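Local coordinates for molybdopterin-guanine dinucleotide biosynthesis protein A (MobA) (Archaeoglobus fulgidus, PDB 3NGW), which probably acts as a nucleotidyltransferase of molybdenum cofactor biosynthesis, binding GTP and a metal ion to attach a guanine nucleotide to molybdopterin, at residues T41-A51 with Y58-L66; L104-A115 with L127-A135. One frame throughout, in Å; residues are numbered along the deposited sequence.

Contact 1 of 2, residues T41-A51 with Y58-L66; sequences TVFVCRDEKQA and YEAEFIWDL
F43 and F62 pair in parallel, and three backbone hydrogen bonds fix their register: F43 N to E61 O (2.8 Å), I63 N to F43 O and C45 N to I63 O. One water bridges T41 O and E61 N, and a second joins C45 O to D65 N. Apolar contacts divide between two faces. On one, F62 CD2 lies 3.5 Å from F43 CB and also touches C45 SG, the two phenyl rings set obliquely with planes 42° apart. On the other, I63 CD1 reaches V42 CG2 (3.6 Å) and V44 CG2. W64 meets the start of the helix: its CG sits between the backbone N and carbonyl carbon (chi1 62°), which turns the indole beneath E48, whose CG stands 3.6 Å from the six-membered ring centroid in a CH-pi contact, while A51 CB approaches W64 CE3. With an alanine here, E48 and A51 would probably lose the ring they rest on, leaving a gap beneath the first helical turn. This is a beta-alpha-beta unit, strand 40-44, helix 48-55 and strand 62-63, with strand 2-6 beyond 40-44, helix 28-36 against F43 and helix 72-83 against V42, V44 and I63.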
loop_
_atom_site.group_PDB
_atom_site.type_symbol
_atom_site.label_atom_id
_atom_site.label_comp_id
_atom_site.label_asym_id
_atom_site.label_seq_id
_atom_site.Cartn_x
_atom_site.Cartn_y
_atom_site.Cartn_z
ATOM N N THR A 41 -8.008 8.052 -5.326
ATOM C CA THR A 41 -7.377 6.745 -5.284
ATOM C C THR A 41 -7.291 5.926 -6.564
ATOM O O THR A 41 -8.170 5.990 -7.411
ATOM C CB THR A 41 -8.130 5.894 -4.245
ATOM O OG1 THR A 41 -8.242 6.646 -3.032
ATOM C CG2 THR A 41 -7.423 4.588 -3.984
ATOM N N VAL A 42 -6.207 5.167 -6.694
ATOM C CA VAL A 42 -6.041 4.236 -7.803
ATOM C C VAL A 42 -5.643 2.932 -7.140
ATOM O O VAL A 42 -4.985 2.927 -6.106
ATOM C CB VAL A 42 -4.934 4.635 -8.822
ATOM C CG1 VAL A 42 -5.314 5.914 -9.527
ATOM C CG2 VAL A 42 -3.587 4.761 -8.126
ATOM N N PHE A 43 -6.079 1.828 -7.725
ATOM C CA PHE A 43 -5.750 0.519 -7.201
ATOM C C PHE A 43 -4.762 -0.089 -8.179
ATOM O O PHE A 43 -5.084 -0.310 -9.349
ATOM C CB PHE A 43 -7.020 -0.311 -7.088
ATOM C CG PHE A 43 -7.990 0.230 -6.081
ATOM C CD1 PHE A 43 -7.937 -0.178 -4.750
ATOM C CD2 PHE A 43 -8.915 1.202 -6.448
ATOM C CE1 PHE A 43 -8.800 0.383 -3.790
ATOM C CE2 PHE A 43 -9.777 1.770 -5.509
ATOM C CZ PHE A 43 -9.720 1.362 -4.175
ATOM N N VAL A 44 -3.547 -0.331 -7.693
ATOM C CA VAL A 44 -2.478 -0.871 -8.518
ATOM C C VAL A 44 -2.436 -2.393 -8.540
ATOM O O VAL A 44 -2.107 -3.037 -7.543
ATOM C CB VAL A 44 -1.113 -0.344 -8.048
ATOM C CG1 VAL A 44 -0.028 -0.747 -9.048
ATOM C CG2 VAL A 44 -1.179 1.167 -7.890
ATOM N N CYS A 45 -2.770 -2.951 -9.696
ATOM C CA CYS A 45 -2.801 -4.395 -9.901
ATOM C C CYS A 45 -1.451 -4.916 -10.362
ATOM O O CYS A 45 -0.609 -4.148 -10.830
ATOM C CB CYS A 45 -3.861 -4.742 -10.946
ATOM S SG CYS A 45 -5.477 -4.038 -10.576
ATOM N N ARG A 46 -1.250 -6.225 -10.248
ATOM C CA ARG A 46 0.014 -6.835 -10.662
ATOM C C ARG A 46 0.203 -6.827 -12.173
ATOM O O ARG A 46 1.334 -6.843 -12.655
ATOM C CB ARG A 46 0.104 -8.264 -10.136
ATOM C CG ARG A 46 -1.061 -9.115 -10.523
ATOM C CD ARG A 46 -0.874 -10.528 -10.055
ATOM N NE ARG A 46 -2.111 -11.260 -10.256
ATOM C CZ ARG A 46 -3.065 -11.389 -9.341
ATOM N NH1 ARG A 46 -2.922 -10.845 -8.138
ATOM N NH2 ARG A 46 -4.181 -12.037 -9.649
ATOM N N ASP A 47 -0.900 -6.805 -12.914
ATOM C CA ASP A 47 -0.850 -6.767 -14.376
ATOM C C ASP A 47 -2.208 -6.353 -14.913
ATOM O O ASP A 47 -3.192 -6.336 -14.179
ATOM C CB ASP A 47 -0.451 -8.131 -14.946
ATOM C CG ASP A 47 -1.385 -9.238 -14.519
ATOM O OD1 ASP A 47 -1.003 -10.416 -14.649
ATOM O OD2 ASP A 47 -2.500 -8.934 -14.063
ATOM N N GLU A 48 -2.250 -6.010 -16.194
ATOM C CA GLU A 48 -3.476 -5.561 -16.843
ATOM C C GLU A 48 -4.582 -6.606 -16.765
ATOM O O GLU A 48 -5.768 -6.277 -16.742
ATOM C CB GLU A 48 -3.169 -5.198 -18.298
ATOM C CG GLU A 48 -4.365 -4.743 -19.109
ATOM C CD GLU A 48 -3.963 -4.098 -20.431
ATOM O OE1 GLU A 48 -3.077 -4.640 -21.127
ATOM O OE2 GLU A 48 -4.544 -3.050 -20.784
ATOM N N LYS A 49 -4.186 -7.870 -16.716
ATOM C CA LYS A 49 -5.131 -8.970 -16.628
ATOM C C LYS A 49 -5.973 -8.818 -15.353
ATOM O O LYS A 49 -7.200 -8.896 -15.392
ATOM C CB LYS A 49 -4.353 -10.286 -16.622
ATOM C CG LYS A 49 -5.193 -11.546 -16.618
ATOM C CD LYS A 49 -4.361 -12.768 -17.029
ATOM C CE LYS A 49 -3.183 -13.018 -16.089
ATOM N NZ LYS A 49 -2.471 -14.277 -16.443
ATOM N N GLN A 50 -5.305 -8.590 -14.227
ATOM C CA GLN A 50 -5.996 -8.409 -12.961
ATOM C C GLN A 50 -6.855 -7.139 -13.001
ATOM O O GLN A 50 -7.983 -7.124 -12.514
ATOM C CB GLN A 50 -4.986 -8.327 -11.805
ATOM C CG GLN A 50 -5.637 -7.981 -10.470
ATOM C CD GLN A 50 -4.687 -8.041 -9.311
ATOM O OE1 GLN A 50 -3.548 -7.589 -9.407
ATOM N NE2 GLN A 50 -5.152 -8.587 -8.195
ATOM N N ALA A 51 -6.317 -6.074 -13.586
ATOM C CA ALA A 51 -7.048 -4.816 -13.693
ATOM C C ALA A 51 -8.336 -5.050 -14.463
ATOM O O ALA A 51 -9.382 -4.509 -14.113
ATOM C CB ALA A 51 -6.196 -3.765 -14.405
ATOM N N TYR A 58 -15.853 -3.932 -10.240
ATOM C CA TYR A 58 -16.052 -2.695 -9.502
ATOM C C TYR A 58 -15.716 -1.464 -10.331
ATOM O O TYR A 58 -14.795 -1.485 -11.143
ATOM C CB TYR A 58 -15.161 -2.707 -8.264
ATOM C CG TYR A 58 -15.237 -3.989 -7.474
ATOM C CD1 TYR A 58 -16.370 -4.305 -6.746
ATOM C CD2 TYR A 58 -14.177 -4.888 -7.454
ATOM C CE1 TYR A 58 -16.446 -5.483 -6.018
ATOM C CE2 TYR A 58 -14.244 -6.077 -6.723
ATOM C CZ TYR A 58 -15.376 -6.367 -6.011
ATOM O OH TYR A 58 -15.478 -7.531 -5.289
ATOM N N GLU A 59 -16.469 -0.394 -10.107
ATOM C CA GLU A 59 -16.259 0.866 -10.791
ATOM C C GLU A 59 -15.224 1.648 -9.984
ATOM O O GLU A 59 -15.577 2.367 -9.043
ATOM C CB GLU A 59 -17.562 1.652 -10.818
ATOM C CG GLU A 59 -17.599 2.807 -11.786
ATOM C CD GLU A 59 -18.150 2.391 -13.134
ATOM O OE1 GLU A 59 -17.465 1.607 -13.833
ATOM O OE2 GLU A 59 -19.271 2.838 -13.489
ATOM N N ALA A 60 -13.949 1.487 -10.331
ATOM C CA ALA A 60 -12.853 2.178 -9.650
ATOM C C ALA A 60 -11.709 2.278 -10.640
ATOM O O ALA A 60 -11.759 1.668 -11.699
ATOM C CB ALA A 60 -12.416 1.399 -8.407
ATOM N N GLU A 61 -10.686 3.048 -10.306
ATOM C CA GLU A 61 -9.546 3.220 -11.191
ATOM C C GLU A 61 -8.480 2.136 -10.941
ATOM O O GLU A 61 -7.777 2.171 -9.933
ATOM C CB GLU A 61 -8.967 4.624 -10.966
ATOM C CG GLU A 61 -7.741 4.986 -11.799
ATOM C CD GLU A 61 -8.068 5.855 -13.009
ATOM O OE1 GLU A 61 -8.875 5.417 -13.853
ATOM O OE2 GLU A 61 -7.511 6.970 -13.114
ATOM N N PHE A 62 -8.377 1.167 -11.848
ATOM C CA PHE A 62 -7.388 0.101 -11.721
ATOM C C PHE A 62 -6.271 0.294 -12.720
ATOM O O PHE A 62 -6.504 0.333 -13.925
ATOM C CB PHE A 62 -8.017 -1.276 -11.940
ATOM C CG PHE A 62 -9.029 -1.646 -10.909
ATOM C CD1 PHE A 62 -10.389 -1.552 -11.193
ATOM C CD2 PHE A 62 -8.631 -2.042 -9.639
ATOM C CE1 PHE A 62 -11.348 -1.854 -10.234
ATOM C CE2 PHE A 62 -9.581 -2.348 -8.668
ATOM C CZ PHE A 62 -10.950 -2.247 -8.967
ATOM N N ILE A 63 -5.051 0.411 -12.212
ATOM C CA ILE A 63 -3.891 0.616 -13.067
ATOM C C ILE A 63 -2.853 -0.501 -12.866
ATOM O O ILE A 63 -3.019 -1.368 -12.008
ATOM C CB ILE A 63 -3.263 2.006 -12.778
ATOM C CG1 ILE A 63 -2.749 2.075 -11.334
ATOM C CG2 ILE A 63 -4.319 3.092 -12.977
ATOM C CD1 ILE A 63 -1.965 3.336 -11.021
ATOM N N TRP A 64 -1.786 -0.468 -13.658
ATOM C CA TRP A 64 -0.739 -1.474 -13.579
ATOM C C TRP A 64 0.555 -0.895 -14.149
ATOM O O TRP A 64 0.519 0.118 -14.849
ATOM C CB TRP A 64 -1.168 -2.715 -14.368
ATOM C CG TRP A 64 -1.369 -2.456 -15.843
ATOM C CD1 TRP A 64 -0.415 -2.504 -16.823
ATOM C CD2 TRP A 64 -2.587 -2.062 -16.494
ATOM N NE1 TRP A 64 -0.962 -2.167 -18.040
ATOM C CE2 TRP A 64 -2.294 -1.894 -17.866
ATOM C CE3 TRP A 64 -3.896 -1.840 -16.052
ATOM C CZ2 TRP A 64 -3.254 -1.509 -18.797
ATOM C CZ3 TRP A 64 -4.859 -1.458 -16.980
ATOM C CH2 TRP A 64 -4.531 -1.297 -18.342
ATOM N N ASP A 65 1.693 -1.521 -13.838
ATOM C CA ASP A 65 2.991 -1.059 -14.340
ATOM C C ASP A 65 3.038 -1.244 -15.856
ATOM O O ASP A 65 2.958 -2.369 -16.353
ATOM C CB ASP A 65 4.130 -1.849 -13.692
ATOM C CG ASP A 65 5.502 -1.224 -13.954
ATOM O OD1 ASP A 65 5.781 -0.135 -13.402
ATOM O OD2 ASP A 65 6.298 -1.815 -14.713
ATOM N N LEU A 66 3.182 -0.134 -16.578
ATOM C CA LEU A 66 3.213 -0.142 -18.042
ATOM C C LEU A 66 4.199 -1.148 -18.621
ATOM O O LEU A 66 3.901 -1.814 -19.612
ATOM C CB LEU A 66 3.558 1.252 -18.586
ATOM C CG LEU A 66 2.808 1.732 -19.843
ATOM C CD1 LEU A 66 3.490 2.994 -20.392
ATOM C CD2 LEU A 66 2.788 0.649 -20.916
HETATM O O HOH W 1 -10.521 4.773 -7.936
HETATM O O HOH W 2 1.592 -3.521 -12.185
#

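Contact 2 of 2, residues L104-A115 with L127-A135; sequences LYKEGEKAGCDA and LAYYAESAA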
loop_
_atom_site.group_PDB
_atom_site.type_symbol
_atom_site.label_atom_id
_atom_site.label_comp_id
_atom_site.label_asym_id
_atom_site.label_seq_id
_atom_site.Cartn_x
_atom_site.Cartn_y
_atom_site.Cartn_z
ATOM N N LEU A 104 0.404 11.143 7.229
ATOM C CA LEU A 104 1.588 10.788 6.456
ATOM C C LEU A 104 1.750 11.633 5.195
ATOM O O LEU A 104 2.850 12.100 4.896
ATOM C CB LEU A 104 1.554 9.298 6.086
ATOM C CG LEU A 104 1.740 8.325 7.257
ATOM C CD1 LEU A 104 1.666 6.883 6.775
ATOM C CD2 LEU A 104 3.094 8.598 7.923
ATOM N N TYR A 105 0.655 11.832 4.463
ATOM C CA TYR A 105 0.678 12.616 3.229
ATOM C C TYR A 105 1.056 14.065 3.486
ATOM O O TYR A 105 1.959 14.614 2.847
ATOM C CB TYR A 105 -0.687 12.589 2.550
ATOM C CG TYR A 105 -0.654 13.110 1.137
ATOM C CD1 TYR A 105 -0.042 12.378 0.127
ATOM C CD2 TYR A 105 -1.227 14.339 0.809
ATOM C CE1 TYR A 105 0.001 12.852 -1.179
ATOM C CE2 TYR A 105 -1.191 14.829 -0.501
ATOM C CZ TYR A 105 -0.574 14.077 -1.492
ATOM O OH TYR A 105 -0.522 14.533 -2.793
ATOM N N LYS A 106 0.350 14.684 4.423
ATOM C CA LYS A 106 0.591 16.077 4.777
ATOM C C LYS A 106 2.037 16.254 5.224
ATOM O O LYS A 106 2.755 17.107 4.704
ATOM C CB LYS A 106 -0.364 16.498 5.900
ATOM C CG LYS A 106 -0.354 17.983 6.204
ATOM C CD LYS A 106 -1.192 18.297 7.440
ATOM C CE LYS A 106 -0.540 17.744 8.712
ATOM N NZ LYS A 106 -1.293 18.114 9.950
ATOM N N GLU A 107 2.459 15.438 6.185
ATOM C CA GLU A 107 3.818 15.510 6.700
ATOM C C GLU A 107 4.830 15.219 5.609
ATOM O O GLU A 107 5.896 15.833 5.556
ATOM C CB GLU A 107 4.014 14.524 7.851
ATOM C CG GLU A 107 3.460 15.008 9.182
ATOM C CD GLU A 107 4.099 16.314 9.634
ATOM O OE1 GLU A 107 5.330 16.341 9.835
ATOM O OE2 GLU A 107 3.364 17.311 9.783
ATOM N N GLY A 108 4.491 14.280 4.736
ATOM C CA GLY A 108 5.392 13.929 3.661
ATOM C C GLY A 108 5.583 15.088 2.708
ATOM O O GLY A 108 6.715 15.432 2.362
ATOM N N GLU A 109 4.474 15.688 2.283
ATOM C CA GLU A 109 4.504 16.816 1.353
ATOM C C GLU A 109 5.277 18.006 1.913
ATOM O O GLU A 109 6.142 18.558 1.241
ATOM C CB GLU A 109 3.081 17.264 0.997
ATOM C CG GLU A 109 2.314 16.318 0.083
ATOM C CD GLU A 109 2.564 16.567 -1.406
ATOM O OE1 GLU A 109 2.052 17.571 -1.949
ATOM O OE2 GLU A 109 3.275 15.758 -2.043
ATOM N N LYS A 110 4.972 18.403 3.143
ATOM C CA LYS A 110 5.665 19.540 3.728
ATOM C C LYS A 110 7.149 19.251 3.929
ATOM O O LYS A 110 7.992 20.096 3.640
ATOM C CB LYS A 110 5.022 19.941 5.062
ATOM C CG LYS A 110 5.141 18.895 6.147
ATOM C CD LYS A 110 4.748 19.447 7.517
ATOM C CE LYS A 110 3.267 19.770 7.607
ATOM N NZ LYS A 110 2.878 20.168 8.990
ATOM N N ALA A 111 7.466 18.050 4.404
ATOM C CA ALA A 111 8.852 17.658 4.665
ATOM C C ALA A 111 9.800 17.812 3.476
ATOM O O ALA A 111 11.007 17.978 3.659
ATOM C CB ALA A 111 8.896 16.221 5.167
ATOM N N GLY A 112 9.257 17.755 2.262
ATOM C CA GLY A 112 10.088 17.880 1.073
ATOM C C GLY A 112 11.141 16.782 1.003
ATOM O O GLY A 112 12.344 17.050 0.987
ATOM N N CYS A 113 10.679 15.539 0.953
ATOM C CA CYS A 113 11.553 14.371 0.906
ATOM C C CYS A 113 11.056 13.447 -0.188
ATOM O O CYS A 113 9.944 13.616 -0.671
ATOM C CB CYS A 113 11.475 13.632 2.235
ATOM S SG CYS A 113 9.770 13.177 2.645
ATOM N N ASP A 114 11.862 12.460 -0.575
ATOM C CA ASP A 114 11.415 11.534 -1.609
ATOM C C ASP A 114 10.385 10.554 -1.039
ATOM O O ASP A 114 9.484 10.110 -1.745
ATOM C CB ASP A 114 12.590 10.769 -2.215
ATOM C CG ASP A 114 13.600 11.682 -2.865
ATOM O OD1 ASP A 114 13.196 12.572 -3.642
ATOM O OD2 ASP A 114 14.802 11.501 -2.599
ATOM N N ALA A 115 10.513 10.222 0.237
ATOM C CA ALA A 115 9.571 9.313 0.882
ATOM C C ALA A 115 9.572 9.495 2.396
ATOM O O ALA A 115 10.596 9.819 3.001
ATOM C CB ALA A 115 9.911 7.857 0.526
ATOM N N LEU A 127 3.183 1.359 3.552
ATOM C CA LEU A 127 2.237 2.199 4.267
ATOM C C LEU A 127 3.005 3.487 4.535
ATOM O O LEU A 127 3.324 3.818 5.677
ATOM C CB LEU A 127 1.804 1.525 5.570
ATOM C CG LEU A 127 0.461 1.945 6.179
ATOM C CD1 LEU A 127 0.612 3.159 7.043
ATOM C CD2 LEU A 127 -0.534 2.198 5.057
ATOM N N ALA A 128 3.317 4.197 3.450
ATOM C CA ALA A 128 4.072 5.445 3.531
ATOM C C ALA A 128 3.839 6.401 2.361
ATOM O O ALA A 128 3.193 6.065 1.370
ATOM C CB ALA A 128 5.557 5.131 3.640
ATOM N N TYR A 129 4.391 7.599 2.506
ATOM C CA TYR A 129 4.305 8.653 1.509
ATOM C C TYR A 129 5.492 8.575 0.544
ATOM O O TYR A 129 6.636 8.377 0.963
ATOM C CB TYR A 129 4.312 10.016 2.210
ATOM C CG TYR A 129 4.597 11.178 1.286
ATOM C CD1 TYR A 129 3.585 11.771 0.524
ATOM C CD2 TYR A 129 5.902 11.637 1.111
ATOM C CE1 TYR A 129 3.880 12.791 -0.397
ATOM C CE2 TYR A 129 6.197 12.641 0.199
ATOM C CZ TYR A 129 5.190 13.210 -0.548
ATOM O OH TYR A 129 5.530 14.183 -1.457
ATOM N N TYR A 130 5.209 8.716 -0.747
ATOM C CA TYR A 130 6.246 8.706 -1.775
ATOM C C TYR A 130 5.974 9.898 -2.685
ATOM O O TYR A 130 4.831 10.139 -3.071
ATOM C CB TYR A 130 6.220 7.406 -2.614
ATOM C CG TYR A 130 6.658 6.144 -1.878
ATOM C CD1 TYR A 130 5.758 5.403 -1.108
ATOM C CD2 TYR A 130 7.987 5.715 -1.916
ATOM C CE1 TYR A 130 6.175 4.271 -0.392
ATOM C CE2 TYR A 130 8.407 4.590 -1.201
ATOM C CZ TYR A 130 7.499 3.880 -0.443
ATOM O OH TYR A 130 7.925 2.792 0.286
ATOM N N ALA A 131 7.018 10.654 -2.996
ATOM C CA ALA A 131 6.891 11.804 -3.878
ATOM C C ALA A 131 7.339 11.348 -5.259
ATOM O O ALA A 131 8.016 10.330 -5.387
ATOM C CB ALA A 131 7.774 12.949 -3.390
ATOM N N GLU A 132 6.953 12.096 -6.286
ATOM C CA GLU A 132 7.317 11.780 -7.664
ATOM C C GLU A 132 8.824 11.697 -7.861
ATOM O O GLU A 132 9.317 10.929 -8.693
ATOM C CB GLU A 132 6.758 12.854 -8.595
ATOM C CG GLU A 132 7.151 12.694 -10.047
ATOM C CD GLU A 132 6.499 13.736 -10.937
ATOM O OE1 GLU A 132 5.266 13.662 -11.135
ATOM O OE2 GLU A 132 7.215 14.642 -11.429
ATOM N N SER A 133 9.552 12.496 -7.091
ATOM C CA SER A 133 11.007 12.555 -7.191
ATOM C C SER A 133 11.712 11.238 -6.856
ATOM O O SER A 133 12.896 11.071 -7.158
ATOM C CB SER A 133 11.529 13.676 -6.296
ATOM O OG SER A 133 11.022 13.565 -4.973
ATOM N N ALA A 134 10.966 10.313 -6.255
ATOM C CA ALA A 134 11.474 9.002 -5.875
ATOM C C ALA A 134 11.285 7.956 -6.977
ATOM O O ALA A 134 11.859 6.876 -6.913
ATOM C CB ALA A 134 10.771 8.539 -4.613
ATOM N N ALA A 135 10.489 8.283 -7.990
ATOM C CA ALA A 135 10.204 7.349 -9.079
ATOM C C ALA A 135 11.390 6.829 -9.901
ATOM O O ALA A 135 11.404 5.659 -10.281
ATOM C CB ALA A 135 9.165 7.951 -10.017
#
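Y129 drives its ring against the last turns of helix 98-111, with G108 CA over one face, 3.8 Å from the ring centroid, in a CH-pi contact. The lack of a side chain at G108 permits this approach, since a CB there would run into Y129 CG. At the rim, Y129 CD1 comes to 3.7 Å from Y105 CD1 in an offset edge-to-face pair, the edge of Y129 turned to the face of Y105 with the planes at 71°. The phenol is fixed at its far end, where Y129 OH donates to E109 OE2 (2.8 Å) on the anti side of the carboxylate, 23° out of its plane. Bending at chi2 (-87°) carries that carboxylate back to the hydroxyl, and S85 OG also hydrogen-bonds to E109 OE2. Farther along, A115 and Y130 form an antiparallel non-hydrogen-bonded pair, the point where the chain leaving the helix enters the mixed sheet of this GT-A-like nucleotidyltransferase fold. Just before it, D114 O accepts from A131 N (2.8 Å), the donor tilted out of the carbonyl plane. D114 is gripped again through its side chain: S133 OG donates to D114 OD1 (2.7 Å), which uses its anti lone pair, while OD2 takes the backbone N of N157. Beyond these, strand 86-90 packs V87 against Y105 and Y129, and the ring of Y130 lies against I76 and L80 of helix 72-83.

Both contacts build on the same mixed sheet, yet their centres are about 22 Å apart and they do not touch. Contact 1 joins parallel strands at one border of the sheet, 62-63 being outermost within the chain, and is only partly buried; contact 2 is buried and ties a helix to the antiparallel pair farther across. The chemistry follows this placement. In contact 1 main-chain bonds do most of the polar work, with waters at the ends and an aromatic side chain under a helix start. In contact 2 a single main-chain bond is joined by two bonds to carboxylates, and one tyrosine ring is pressed against the helix.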